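Local structure of DNA mismatch repair protein MutS (Thermus aquaticus, 1EWQ) at residues 285-288 with 289-293; 425-428 with 429-432; 752-755 with 756-760. The protein takes part in DNA mismatch repair, binding mismatched DNA, probably as the recognition step, and has a weak ATPase activity. All coordinates share one frame; numbering follows the deposited sequence.

Contact 1: 285-288 with 289-293; sequences RRLL and QSWLR
One face of the W291 indole takes up the isobutyl end of L287, four residues earlier on the same helix. L287 CG sits 3.6 Å above the indole plane, displaced toward its rim, and 4.0 Å from the centroid of the five-membered ring of W291, a CH-pi contact. The two methyls straddle the atoms below: L287 CD1 lies 3.5 Å from W291 NE1, while L287 CD2 reaches 3.8 Å from W291 CZ2 on the benzo ring. The carbonyl oxygen L287 O also lies over an indole face, 3.4 Å from W291 CD1. Two opposed first torsions make the meeting possible. L287 holds CG away from its backbone N (chi1 -179°), whereas W291 turns its CG beside its own N (chi1 -73°), and the two side chains cross obliquely. Beneath them the helix is regular: W291 N donates to L287 O at 3.0 Å, and L292 N to L288 O at 3.0 Å, with Q289 and S290 bonded in the same way to R285 and R286. V529 of helix 514-540 touches L287, L288 and W291, F273 of helix 272-276 packs on L288 and L292, and R305 makes a cation-pi contact with W291. The charged ends of R285 and R286 point elsewhere, R285 to D277 and R286 to D331 and E333. The chemistry is therefore divided round the helix: an aliphatic and aromatic pair fits against other helices of the MutS domain III region, while R285 and R286 pair with acidic groups elsewhere in the chain.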
# COMPACT_ATOMS: atom_id res chain seq x y z
N ARG C 285 13.04 23.94 4.64
CA ARG C 285 11.73 23.28 4.59
C ARG C 285 11.24 23.03 6.01
O ARG C 285 10.06 23.19 6.31
CB ARG C 285 11.80 21.95 3.84
CG ARG C 285 10.46 21.21 3.82
CD ARG C 285 10.49 19.95 2.96
NE ARG C 285 10.74 20.27 1.56
CZ ARG C 285 10.91 19.36 0.60
NH1 ARG C 285 10.85 18.06 0.87
NH2 ARG C 285 11.16 19.77 -0.64
N ARG C 286 12.16 22.61 6.89
CA ARG C 286 11.82 22.34 8.28
C ARG C 286 11.40 23.62 9.02
O ARG C 286 10.42 23.62 9.77
CB ARG C 286 12.99 21.67 9.02
CG ARG C 286 13.24 20.19 8.62
CD ARG C 286 14.14 19.47 9.65
NE ARG C 286 15.47 20.06 9.74
CZ ARG C 286 16.49 19.71 8.96
NH1 ARG C 286 16.33 18.75 8.05
NH2 ARG C 286 17.65 20.33 9.07
N LEU C 287 12.12 24.71 8.80
CA LEU C 287 11.78 25.97 9.43
C LEU C 287 10.39 26.43 8.97
O LEU C 287 9.57 26.86 9.78
CB LEU C 287 12.79 27.05 9.09
CG LEU C 287 12.51 28.41 9.75
CD1 LEU C 287 12.76 28.28 11.26
CD2 LEU C 287 13.41 29.49 9.14
N LEU C 288 10.12 26.33 7.66
CA LEU C 288 8.83 26.74 7.15
C LEU C 288 7.73 25.88 7.77
O LEU C 288 6.68 26.38 8.13
CB LEU C 288 8.78 26.63 5.61
CG LEU C 288 7.44 27.02 4.97
CD1 LEU C 288 6.95 28.34 5.55
CD2 LEU C 288 7.61 27.12 3.45
N GLN C 289 7.98 24.59 7.89
CA GLN C 289 6.98 23.71 8.48
C GLN C 289 6.75 24.09 9.94
O GLN C 289 5.62 24.04 10.43
CB GLN C 289 7.40 22.25 8.36
CG GLN C 289 6.36 21.31 8.94
CD GLN C 289 6.51 19.88 8.45
OE1 GLN C 289 7.60 19.32 8.47
NE2 GLN C 289 5.40 19.29 8.03
N SER C 290 7.82 24.48 10.61
CA SER C 290 7.74 24.86 12.01
C SER C 290 6.88 26.11 12.19
O SER C 290 6.11 26.23 13.15
CB SER C 290 9.14 25.13 12.55
OG SER C 290 9.10 25.35 13.95
N TRP C 291 7.00 27.04 11.23
CA TRP C 291 6.24 28.29 11.25
C TRP C 291 4.77 27.99 10.99
O TRP C 291 3.90 28.56 11.63
CB TRP C 291 6.78 29.27 10.20
CG TRP C 291 8.11 29.90 10.57
CD1 TRP C 291 8.89 29.60 11.65
CD2 TRP C 291 8.80 30.93 9.85
NE1 TRP C 291 10.02 30.38 11.65
CE2 TRP C 291 10.00 31.20 10.55
CE3 TRP C 291 8.53 31.64 8.67
CZ2 TRP C 291 10.91 32.17 10.12
CZ3 TRP C 291 9.44 32.61 8.24
CH2 TRP C 291 10.62 32.86 8.97
N LEU C 292 4.50 27.10 10.05
CA LEU C 292 3.12 26.72 9.76
C LEU C 292 2.51 25.96 10.94
O LEU C 292 1.33 26.12 11.24
CB LEU C 292 3.05 25.86 8.49
CG LEU C 292 3.10 26.58 7.14
CD1 LEU C 292 3.27 25.56 6.02
CD2 LEU C 292 1.81 27.38 6.93
N ARG C 293 3.31 25.15 11.62
CA ARG C 293 2.82 24.38 12.77
C ARG C 293 2.31 25.33 13.87
O ARG C 293 1.29 25.06 14.51
CB ARG C 293 3.94 23.49 13.35
CG ARG C 293 3.47 22.15 13.88
CD ARG C 293 4.43 21.54 14.91
NE ARG C 293 5.83 21.51 14.49
CZ ARG C 293 6.27 20.94 13.39
NH1 ARG C 293 5.41 20.34 12.57
NH2 ARG C 293 7.57 20.93 13.11

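Contact 2: 425-428 with 429-432; sequences LEER and ERER
Near the C-terminal end of helix 406-433, in the MutS domain III region, R428, E429 and R432 form a salt-bridge network. R428 grips E429 side-on, its NE and NH2 each donating to E429 OE2 over 3.1 Å. NE uses the anti lone pair of that oxygen, whereas NH2 meets it from above the carboxylate plane. R432 brings the second cation, its NH1 3.3 Å from E429 OE2. The guanidinium groups of R428 and R432 lie flat on each other, centres 3.6 Å apart and planes 7° from parallel, an arrangement that the shared carboxylate probably makes tolerable. L425 CD1 lies over the other face of the R428 group. Elsewhere on the helix, E426 runs alongside R430, with E426 OE1 3.1 Å from R430 NH2. That oxygen sits over the guanidinium face, so this salt bridge rests on charge alone. One water accepts from R430 NH1 and donates to E427 OE1, spanning the two. Outward bonds fasten this end of the helix to the antiparallel sheet that follows: E426 OE2 to V440 N on strand 439-443, R430 NE to L438 O just before it, and E429 OE1 to Y464 OH next to strand 465-469.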
# COMPACT_ATOMS: atom_id res chain seq x y z
N LEU C 425 59.03 -7.39 -14.44
CA LEU C 425 59.29 -8.82 -14.40
C LEU C 425 58.71 -9.50 -15.65
O LEU C 425 59.36 -10.33 -16.27
CB LEU C 425 58.68 -9.44 -13.15
CG LEU C 425 59.07 -10.89 -12.86
CD1 LEU C 425 60.54 -10.92 -12.48
CD2 LEU C 425 58.20 -11.46 -11.74
N GLU C 426 57.49 -9.13 -16.02
CA GLU C 426 56.85 -9.72 -17.19
C GLU C 426 57.72 -9.54 -18.42
O GLU C 426 57.82 -10.44 -19.26
CB GLU C 426 55.48 -9.07 -17.46
CG GLU C 426 54.71 -9.78 -18.57
CD GLU C 426 53.38 -9.13 -18.89
OE1 GLU C 426 53.38 -8.09 -19.59
OE2 GLU C 426 52.34 -9.65 -18.45
N GLU C 427 58.36 -8.37 -18.53
CA GLU C 427 59.21 -8.06 -19.66
C GLU C 427 60.55 -8.79 -19.60
O GLU C 427 61.07 -9.23 -20.62
CB GLU C 427 59.43 -6.55 -19.75
CG GLU C 427 59.97 -6.13 -21.09
CD GLU C 427 59.19 -6.75 -22.25
OE1 GLU C 427 57.99 -6.41 -22.42
OE2 GLU C 427 59.77 -7.59 -22.97
N ARG C 428 61.11 -8.92 -18.39
CA ARG C 428 62.37 -9.62 -18.22
C ARG C 428 62.20 -11.09 -18.63
O ARG C 428 62.99 -11.62 -19.42
CB ARG C 428 62.83 -9.57 -16.77
CG ARG C 428 64.21 -10.18 -16.55
CD ARG C 428 64.54 -10.37 -15.08
NE ARG C 428 63.84 -11.51 -14.51
CZ ARG C 428 63.88 -11.85 -13.22
NH1 ARG C 428 64.59 -11.13 -12.36
NH2 ARG C 428 63.21 -12.92 -12.80
N GLU C 429 61.16 -11.73 -18.10
CA GLU C 429 60.91 -13.13 -18.39
C GLU C 429 60.53 -13.45 -19.84
O GLU C 429 60.85 -14.53 -20.33
CB GLU C 429 59.87 -13.69 -17.43
CG GLU C 429 60.40 -13.86 -16.02
CD GLU C 429 61.68 -14.69 -15.98
OE1 GLU C 429 61.62 -15.89 -16.32
OE2 GLU C 429 62.73 -14.15 -15.61
N ARG C 430 59.85 -12.53 -20.52
CA ARG C 430 59.48 -12.75 -21.91
C ARG C 430 60.74 -12.91 -22.75
O ARG C 430 60.80 -13.77 -23.64
CB ARG C 430 58.66 -11.58 -22.47
CG ARG C 430 57.23 -11.51 -21.99
CD ARG C 430 56.43 -10.45 -22.75
NE ARG C 430 55.05 -10.36 -22.28
CZ ARG C 430 54.13 -9.55 -22.79
NH1 ARG C 430 54.43 -8.73 -23.79
NH2 ARG C 430 52.90 -9.54 -22.28
N GLU C 431 61.75 -12.09 -22.46
CA GLU C 431 63.00 -12.15 -23.20
C GLU C 431 63.86 -13.34 -22.78
O GLU C 431 64.44 -14.02 -23.62
CB GLU C 431 63.77 -10.83 -23.03
CG GLU C 431 64.96 -10.68 -23.99
CD GLU C 431 64.56 -10.77 -25.46
OE1 GLU C 431 63.86 -11.74 -25.83
OE2 GLU C 431 64.94 -9.87 -26.25
N ARG C 432 63.96 -13.59 -21.48
CA ARG C 432 64.74 -14.73 -21.00
C ARG C 432 64.22 -16.04 -21.60
O ARG C 432 64.97 -16.81 -22.21
CB ARG C 432 64.66 -14.84 -19.48
CG ARG C 432 65.42 -13.80 -18.68
CD ARG C 432 65.27 -14.12 -17.19
NE ARG C 432 66.19 -13.36 -16.35
CZ ARG C 432 66.41 -13.62 -15.06
NH1 ARG C 432 65.76 -14.62 -14.46
NH2 ARG C 432 67.29 -12.89 -14.37
O HOH W 1 56.59 -7.36 -24.55

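Contact 3: 752-755 with 756-760; sequences VARA and RALLQ
L758 N donates to R754 O over 2.9 Å, matched in length by the bond from L759 N to A755 O, and these are the shortest polar links between 752-755 and 756-760. The first of them joins residues whose side chains also meet. The R754 guanidinium offers a face to L758, with L758 CD2 3.4 Å above the plane, set toward the rim and closest to R754 NH2 at 3.5 Å. R754 gets there by a bend at chi2 (57°) after a first torsion that carries CG away from the backbone N; L758 leans back to meet it, its CG beside its own N (chi1 -80°). A second pair of the same kind lies two residues earlier, where V752 CG1 comes over the R756 guanidinium, 3.0 Å above its plane and 3.2 Å from R756 NH1. The spacing is short for a methyl on a flat cation, and its exact value is doubtful. The R756 chain runs extended from CG to NE, and its CG passes 3.4 Å from V752 O. In both pairs an aliphatic group rests on an arginine face, which leaves the in-plane NE-H of each arginine for a partner elsewhere. R754 NE makes a salt bridge with E682 of the second subunit, and R756 NE one with E740 of its own chain. The short helix 749-762 thus stands between two neighbours. V752, R756 and L759 pack on V739 of helix 738-744, and V752 also on A743, while A755, L758 and L759 meet I676, T678 and D672 of the second subunit, on the copy of helix 670-687 that also carries A679 and E682. In this way the C-terminal helix reaches across the dimer interface to the ATPase domain of the partner.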
# COMPACT_ATOMS: atom_id res chain seq x y z
N VAL C 752 -41.07 16.15 -9.44
CA VAL C 752 -40.51 17.47 -9.23
C VAL C 752 -41.66 18.48 -9.19
O VAL C 752 -41.66 19.41 -8.38
CB VAL C 752 -39.57 17.86 -10.39
CG1 VAL C 752 -39.32 19.37 -10.40
CG2 VAL C 752 -38.26 17.09 -10.27
N ALA C 753 -42.65 18.27 -10.05
CA ALA C 753 -43.80 19.16 -10.14
C ALA C 753 -44.61 19.12 -8.85
O ALA C 753 -45.05 20.15 -8.36
CB ALA C 753 -44.67 18.78 -11.34
N ARG C 754 -44.80 17.92 -8.32
CA ARG C 754 -45.54 17.75 -7.09
C ARG C 754 -44.79 18.44 -5.93
O ARG C 754 -45.40 19.07 -5.07
CB ARG C 754 -45.73 16.26 -6.80
CG ARG C 754 -46.31 15.94 -5.43
CD ARG C 754 -47.66 16.61 -5.17
NE ARG C 754 -48.17 16.22 -3.86
CZ ARG C 754 -49.11 16.87 -3.19
NH1 ARG C 754 -49.67 17.96 -3.70
NH2 ARG C 754 -49.49 16.43 -1.99
N ALA C 755 -43.46 18.31 -5.91
CA ALA C 755 -42.67 18.94 -4.86
C ALA C 755 -42.83 20.47 -4.92
O ALA C 755 -42.97 21.12 -3.88
CB ALA C 755 -41.19 18.55 -5.00
N ARG C 756 -42.82 21.05 -6.12
CA ARG C 756 -42.98 22.50 -6.23
C ARG C 756 -44.34 22.91 -5.68
O ARG C 756 -44.46 23.92 -4.97
CB ARG C 756 -42.83 22.98 -7.68
CG ARG C 756 -41.44 22.81 -8.28
CD ARG C 756 -41.30 23.64 -9.56
NE ARG C 756 -40.03 23.43 -10.27
CZ ARG C 756 -39.87 22.58 -11.27
NH1 ARG C 756 -40.89 21.85 -11.71
NH2 ARG C 756 -38.68 22.45 -11.85
N ALA C 757 -45.37 22.13 -6.01
CA ALA C 757 -46.73 22.39 -5.55
C ALA C 757 -46.81 22.32 -4.02
O ALA C 757 -47.54 23.09 -3.40
CB ALA C 757 -47.69 21.38 -6.16
N LEU C 758 -46.07 21.39 -3.43
CA LEU C 758 -46.06 21.24 -1.98
C LEU C 758 -45.35 22.43 -1.36
O LEU C 758 -45.78 22.94 -0.33
CB LEU C 758 -45.34 19.94 -1.59
CG LEU C 758 -46.13 18.64 -1.71
CD1 LEU C 758 -45.19 17.45 -1.61
CD2 LEU C 758 -47.18 18.60 -0.61
N LEU C 759 -44.26 22.85 -1.98
CA LEU C 759 -43.49 23.99 -1.49
C LEU C 759 -44.33 25.26 -1.46
O LEU C 759 -44.35 25.99 -0.46
CB LEU C 759 -42.28 24.25 -2.39
CG LEU C 759 -40.87 24.02 -1.85
CD1 LEU C 759 -39.86 24.48 -2.90
CD2 LEU C 759 -40.67 24.77 -0.55
N GLN C 760 -45.04 25.51 -2.55
CA GLN C 760 -45.87 26.69 -2.67
C GLN C 760 -47.08 26.66 -1.75
O GLN C 760 -47.64 27.71 -1.43
CB GLN C 760 -46.30 26.85 -4.14
CG GLN C 760 -45.10 26.75 -5.08
CD GLN C 760 -45.48 26.73 -6.55
OE1 GLN C 760 -46.48 26.12 -6.95
NE2 GLN C 760 -44.66 27.39 -7.38

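Along the chain the three contacts follow in series, without nesting or crossing, and each joins successive turns of a single helix, so none closes a long loop. Contact 1 comes first, on helix 282-293, about 12 Å from the centre of the chain. Contact 2, on helix 406-433, belongs to the same MutS domain III region but lies at a remote end, its centre 70 Å away and its nearest atom about 13 Å from the bound DNA. Contact 3 is in the MutS domain V region, on the far side of the chain's centre from contact 2, 111 Å between centres. Together they sample an inner helical packing, a helix-to-sheet junction, the nearest of the three to the DNA, and the subunit interface.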